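Local coordinates for mandelate racemase/muconate lactonizing enzyme family protein (PDB 3U4F), which binds magnesium in an enolase-superfamily TIM barrel and may act as a hydro-lyase or racemase of the mandelate racemase/muconate lactonizing enzyme family, at residues A[280-291]-A[314-325]. Residues are numbered along the deposited sequence; the frame is centred on the assembly and turned at random.
Sequences DILYLGGICRTL and VTLFTMHLLRAI
L321 pushes its forked end as a knob between I281, I287, T290 and L291. The two branches part company there: CD1 lies 3.7 Å from L291 CD2, while CD2 meets T290 CG2. With CG anti to the backbone N (chi1 -174°), the L321 side chain reaches across to helix 287-291. L291 runs antiparallel alongside it, and the same CD2 methyl of L291 goes on to touch I325 CG2 at 3.6 Å. One turn back along 314-322, I281 lays CD1 against the helix backbone, 3.5 Å from F317 O and close to T318 N. L282 works the other end: its CD2 comes in near the ring plane of F317, at the CD2-CE2 edge, 3.7 Å from F317 CD2, while L282 CD1 rests on V314 CB. With an alanine in place of L282, the F317 ring edge and V314 would probably lose the methyls that pack on them.

No direct hydrogen bond crosses the contact. Instead a water accepts from I281 N and donates to T318 OG1, 2.8 Å from each, and T318 OG1 in turn donates to V314 O. D280 sets the pose of the I281-L282 turn as its N-cap: OD2 takes a nearly straight bond from Y283 N (2.9 Å, 166°) and a weak one from L282 N. Beyond the contact, W369 meets the F317 ring, and D108 receives I287 N and C288 N.

Helices 287-291 and 314-322 cross at -46°, neighbours on the outer layer of the enolase-superfamily TIM barrel. At the active-site end, D280 OD1 bonds ND1 of H307, a residue of the guanidine pocket, an Asp-His pair consistent with the catalytic dyad of mandelate racemase relatives.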
loop_
_atom_site.group_PDB
_atom_site.type_symbol
_atom_site.label_atom_id
_atom_site.label_comp_id
_atom_site.label_asym_id
_atom_site.label_seq_id
_atom_site.Cartn_x
_atom_site.Cartn_y
_atom_site.Cartn_z
ATOM N N ASP A 280 -2.751 -14.354 -0.128
ATOM C CA ASP A 280 -3.119 -14.546 1.277
ATOM C C ASP A 280 -4.488 -13.907 1.306
ATOM O O ASP A 280 -4.633 -12.750 0.910
ATOM C CB ASP A 280 -2.145 -13.794 2.203
ATOM C CG ASP A 280 -2.548 -13.869 3.681
ATOM O OD1 ASP A 280 -1.842 -14.512 4.479
ATOM O OD2 ASP A 280 -3.582 -13.257 4.046
ATOM N N ILE A 281 -5.492 -14.656 1.736
ATOM C CA ILE A 281 -6.872 -14.184 1.668
ATOM C C ILE A 281 -7.064 -12.873 2.434
ATOM O O ILE A 281 -7.817 -12.001 1.984
ATOM C CB ILE A 281 -7.823 -15.249 2.202
ATOM C CG1 ILE A 281 -7.864 -16.460 1.252
ATOM C CG2 ILE A 281 -9.237 -14.683 2.412
ATOM C CD1 ILE A 281 -8.709 -17.677 1.931
ATOM N N LEU A 282 -6.411 -12.736 3.576
ATOM C CA LEU A 282 -6.601 -11.524 4.365
ATOM C C LEU A 282 -5.713 -10.344 3.941
ATOM O O LEU A 282 -6.164 -9.193 4.022
ATOM C CB LEU A 282 -6.518 -11.832 5.857
ATOM C CG LEU A 282 -7.497 -12.935 6.346
ATOM C CD1 LEU A 282 -7.360 -13.147 7.858
ATOM C CD2 LEU A 282 -8.965 -12.590 5.971
ATOM N N TYR A 283 -4.491 -10.600 3.467
ATOM C CA TYR A 283 -3.671 -9.523 2.872
ATOM C C TYR A 283 -4.312 -8.939 1.617
ATOM O O TYR A 283 -4.240 -7.740 1.362
ATOM C CB TYR A 283 -2.245 -9.980 2.529
ATOM C CG TYR A 283 -1.343 -10.347 3.722
ATOM C CD1 TYR A 283 -1.585 -9.825 5.006
ATOM C CD2 TYR A 283 -0.218 -11.173 3.548
ATOM C CE1 TYR A 283 -0.743 -10.131 6.090
ATOM C CE2 TYR A 283 0.621 -11.523 4.653
ATOM C CZ TYR A 283 0.336 -10.996 5.921
ATOM O OH TYR A 283 1.147 -11.277 7.025
ATOM N N LEU A 284 -4.943 -9.803 0.830
ATOM C CA LEU A 284 -5.477 -9.404 -0.448
ATOM C C LEU A 284 -6.791 -8.624 -0.349
ATOM O O LEU A 284 -7.135 -7.916 -1.285
ATOM C CB LEU A 284 -5.626 -10.639 -1.373
ATOM C CG LEU A 284 -6.204 -10.480 -2.784
ATOM C CD1 LEU A 284 -5.416 -9.482 -3.633
ATOM C CD2 LEU A 284 -6.157 -11.844 -3.422
ATOM N N GLY A 285 -7.534 -8.772 0.760
ATOM C CA GLY A 285 -8.787 -8.060 0.915
ATOM C C GLY A 285 -10.050 -8.915 0.966
ATOM O O GLY A 285 -11.159 -8.385 0.903
ATOM N N GLY A 286 -9.875 -10.233 1.133
ATOM C CA GLY A 286 -10.981 -11.126 1.444
ATOM C C GLY A 286 -11.257 -12.195 0.383
ATOM O O GLY A 286 -10.554 -12.324 -0.640
ATOM N N ILE A 287 -12.310 -12.952 0.633
ATOM C CA ILE A 287 -12.682 -14.076 -0.232
ATOM C C ILE A 287 -13.056 -13.626 -1.643
ATOM O O ILE A 287 -12.617 -14.235 -2.635
ATOM C CB ILE A 287 -13.841 -14.900 0.433
ATOM C CG1 ILE A 287 -13.340 -15.623 1.698
ATOM C CG2 ILE A 287 -14.516 -15.863 -0.584
ATOM C CD1 ILE A 287 -12.479 -16.905 1.432
ATOM N N CYS A 288 -13.865 -12.576 -1.754
ATOM C CA CYS A 288 -14.276 -12.117 -3.078
ATOM C C CYS A 288 -13.073 -11.790 -3.949
ATOM O O CYS A 288 -13.009 -12.253 -5.082
ATOM C CB CYS A 288 -15.215 -10.906 -3.010
ATOM S SG CYS A 288 -16.878 -11.348 -2.406
ATOM N N ARG A 289 -12.147 -10.979 -3.448
ATOM C CA ARG A 289 -10.961 -10.585 -4.218
ATOM C C ARG A 289 -10.032 -11.772 -4.447
ATOM O O ARG A 289 -9.411 -11.865 -5.513
ATOM C CB ARG A 289 -10.244 -9.422 -3.512
ATOM C CG ARG A 289 -11.115 -8.127 -3.609
ATOM C CD ARG A 289 -10.661 -7.062 -2.600
ATOM N NE ARG A 289 -9.225 -6.795 -2.713
ATOM C CZ ARG A 289 -8.648 -5.950 -3.559
ATOM N NH1 ARG A 289 -9.379 -5.195 -4.396
ATOM N NH2 ARG A 289 -7.317 -5.844 -3.544
ATOM N N THR A 290 -9.958 -12.699 -3.490
ATOM C CA THR A 290 -9.136 -13.903 -3.741
ATOM C C THR A 290 -9.735 -14.760 -4.901
ATOM O O THR A 290 -9.024 -15.329 -5.709
ATOM C CB THR A 290 -8.920 -14.727 -2.446
ATOM O OG1 THR A 290 -8.330 -13.896 -1.438
ATOM C CG2 THR A 290 -7.998 -15.941 -2.678
ATOM N N LEU A 291 -11.061 -14.838 -4.972
ATOM C CA LEU A 291 -11.686 -15.597 -6.031
ATOM C C LEU A 291 -11.428 -14.964 -7.387
ATOM O O LEU A 291 -11.305 -15.674 -8.399
ATOM C CB LEU A 291 -13.183 -15.731 -5.779
ATOM C CG LEU A 291 -13.523 -16.664 -4.628
ATOM C CD1 LEU A 291 -14.993 -16.449 -4.268
ATOM C CD2 LEU A 291 -13.253 -18.110 -5.002
ATOM N N VAL A 314 -7.093 -17.323 9.287
ATOM C CA VAL A 314 -6.590 -17.326 7.922
ATOM C C VAL A 314 -6.423 -18.748 7.386
ATOM O O VAL A 314 -6.754 -19.011 6.238
ATOM C CB VAL A 314 -5.281 -16.477 7.777
ATOM C CG1 VAL A 314 -4.105 -17.163 8.501
ATOM C CG2 VAL A 314 -4.974 -16.213 6.306
ATOM N N THR A 315 -5.993 -19.665 8.241
ATOM C CA THR A 315 -5.842 -21.065 7.814
ATOM C C THR A 315 -7.196 -21.703 7.461
ATOM O O THR A 315 -7.347 -22.330 6.376
ATOM C CB THR A 315 -4.986 -21.848 8.803
ATOM O OG1 THR A 315 -3.697 -21.227 8.852
ATOM C CG2 THR A 315 -4.800 -23.287 8.361
ATOM N N LEU A 316 -8.178 -21.518 8.337
ATOM C CA LEU A 316 -9.531 -22.019 8.090
ATOM C C LEU A 316 -10.164 -21.435 6.835
ATOM O O LEU A 316 -10.782 -22.162 6.037
ATOM C CB LEU A 316 -10.443 -21.761 9.307
ATOM C CG LEU A 316 -11.896 -22.265 9.188
ATOM C CD1 LEU A 316 -11.933 -23.801 8.858
ATOM C CD2 LEU A 316 -12.631 -21.979 10.490
ATOM N N PHE A 317 -10.004 -20.124 6.639
ATOM C CA PHE A 317 -10.552 -19.478 5.452
ATOM C C PHE A 317 -9.966 -20.109 4.192
ATOM O O PHE A 317 -10.679 -20.316 3.199
ATOM C CB PHE A 317 -10.246 -17.975 5.426
ATOM C CG PHE A 317 -10.860 -17.164 6.566
ATOM C CD1 PHE A 317 -11.975 -17.598 7.269
ATOM C CD2 PHE A 317 -10.298 -15.937 6.918
ATOM C CE1 PHE A 317 -12.531 -16.815 8.347
ATOM C CE2 PHE A 317 -10.853 -15.137 7.963
ATOM C CZ PHE A 317 -11.975 -15.563 8.654
ATOM N N THR A 318 -8.669 -20.400 4.242
ATOM C CA THR A 318 -7.973 -21.016 3.109
ATOM C C THR A 318 -8.471 -22.462 2.872
ATOM O O THR A 318 -8.653 -22.885 1.718
ATOM C CB THR A 318 -6.468 -21.032 3.372
ATOM O OG1 THR A 318 -6.011 -19.680 3.626
ATOM C CG2 THR A 318 -5.734 -21.600 2.170
HETATM N N MSE A 319 -8.712 -23.195 3.961
HETATM C CA MSE A 319 -9.309 -24.540 3.857
HETATM C C MSE A 319 -10.627 -24.496 3.115
HETATM O O MSE A 319 -10.832 -25.265 2.179
HETATM C CB MSE A 319 -9.490 -25.143 5.251
HETATM C CG MSE A 319 -8.196 -25.551 5.906
HETATM SE SE MSE A 319 -8.360 -25.755 7.841
HETATM C CE MSE A 319 -9.881 -27.046 7.968
ATOM N N HIS A 320 -11.542 -23.606 3.509
ATOM C CA HIS A 320 -12.804 -23.448 2.748
ATOM C C HIS A 320 -12.574 -23.069 1.279
ATOM O O HIS A 320 -13.228 -23.592 0.395
ATOM C CB HIS A 320 -13.716 -22.394 3.378
ATOM C CG HIS A 320 -14.455 -22.859 4.601
ATOM N ND1 HIS A 320 -13.854 -23.003 5.828
ATOM C CD2 HIS A 320 -15.765 -23.144 4.787
ATOM C CE1 HIS A 320 -14.757 -23.374 6.724
ATOM N NE2 HIS A 320 -15.930 -23.449 6.118
ATOM N N LEU A 321 -11.672 -22.132 1.007
ATOM C CA LEU A 321 -11.371 -21.770 -0.383
ATOM C C LEU A 321 -10.824 -22.959 -1.229
ATOM O O LEU A 321 -11.240 -23.178 -2.380
ATOM C CB LEU A 321 -10.371 -20.605 -0.416
ATOM C CG LEU A 321 -10.107 -20.051 -1.823
ATOM C CD1 LEU A 321 -11.072 -18.924 -2.080
ATOM C CD2 LEU A 321 -8.670 -19.557 -1.973
ATOM N N LEU A 322 -9.893 -23.708 -0.668
ATOM C CA LEU A 322 -9.318 -24.884 -1.346
ATOM C C LEU A 322 -10.341 -25.997 -1.585
ATOM O O LEU A 322 -10.157 -26.812 -2.499
ATOM C CB LEU A 322 -8.124 -25.441 -0.552
ATOM C CG LEU A 322 -6.835 -24.603 -0.564
ATOM C CD1 LEU A 322 -5.769 -25.141 0.410
ATOM C CD2 LEU A 322 -6.243 -24.508 -2.011
ATOM N N ARG A 323 -11.390 -26.039 -0.763
ATOM C CA ARG A 323 -12.486 -27.011 -0.975
ATOM C C ARG A 323 -13.398 -26.592 -2.112
ATOM O O ARG A 323 -14.240 -27.381 -2.563
ATOM C CB ARG A 323 -13.286 -27.251 0.316
ATOM C CG ARG A 323 -12.568 -28.048 1.392
ATOM C CD ARG A 323 -12.264 -29.550 1.005
ATOM N NE ARG A 323 -13.438 -30.219 0.428
ATOM C CZ ARG A 323 -13.446 -31.436 -0.108
ATOM N NH1 ARG A 323 -12.349 -32.181 -0.140
ATOM N NH2 ARG A 323 -14.582 -31.909 -0.617
ATOM N N ALA A 324 -13.238 -25.365 -2.608
ATOM C CA ALA A 324 -14.181 -24.851 -3.603
ATOM C C ALA A 324 -13.595 -24.573 -4.961
ATOM O O ALA A 324 -14.243 -24.861 -5.959
ATOM C CB ALA A 324 -14.941 -23.593 -3.079
ATOM N N ILE A 325 -12.389 -24.002 -5.036
ATOM C CA ILE A 325 -11.947 -23.497 -6.345
ATOM C C ILE A 325 -11.521 -24.652 -7.263
ATOM O O ILE A 325 -10.935 -25.622 -6.803
ATOM C CB ILE A 325 -10.830 -22.431 -6.217
ATOM C CG1 ILE A 325 -9.637 -22.995 -5.450
ATOM C CG2 ILE A 325 -11.396 -21.183 -5.515
ATOM C CD1 ILE A 325 -8.366 -22.167 -5.628
HETATM O O HOH W 1 -4.895 -17.314 2.496
#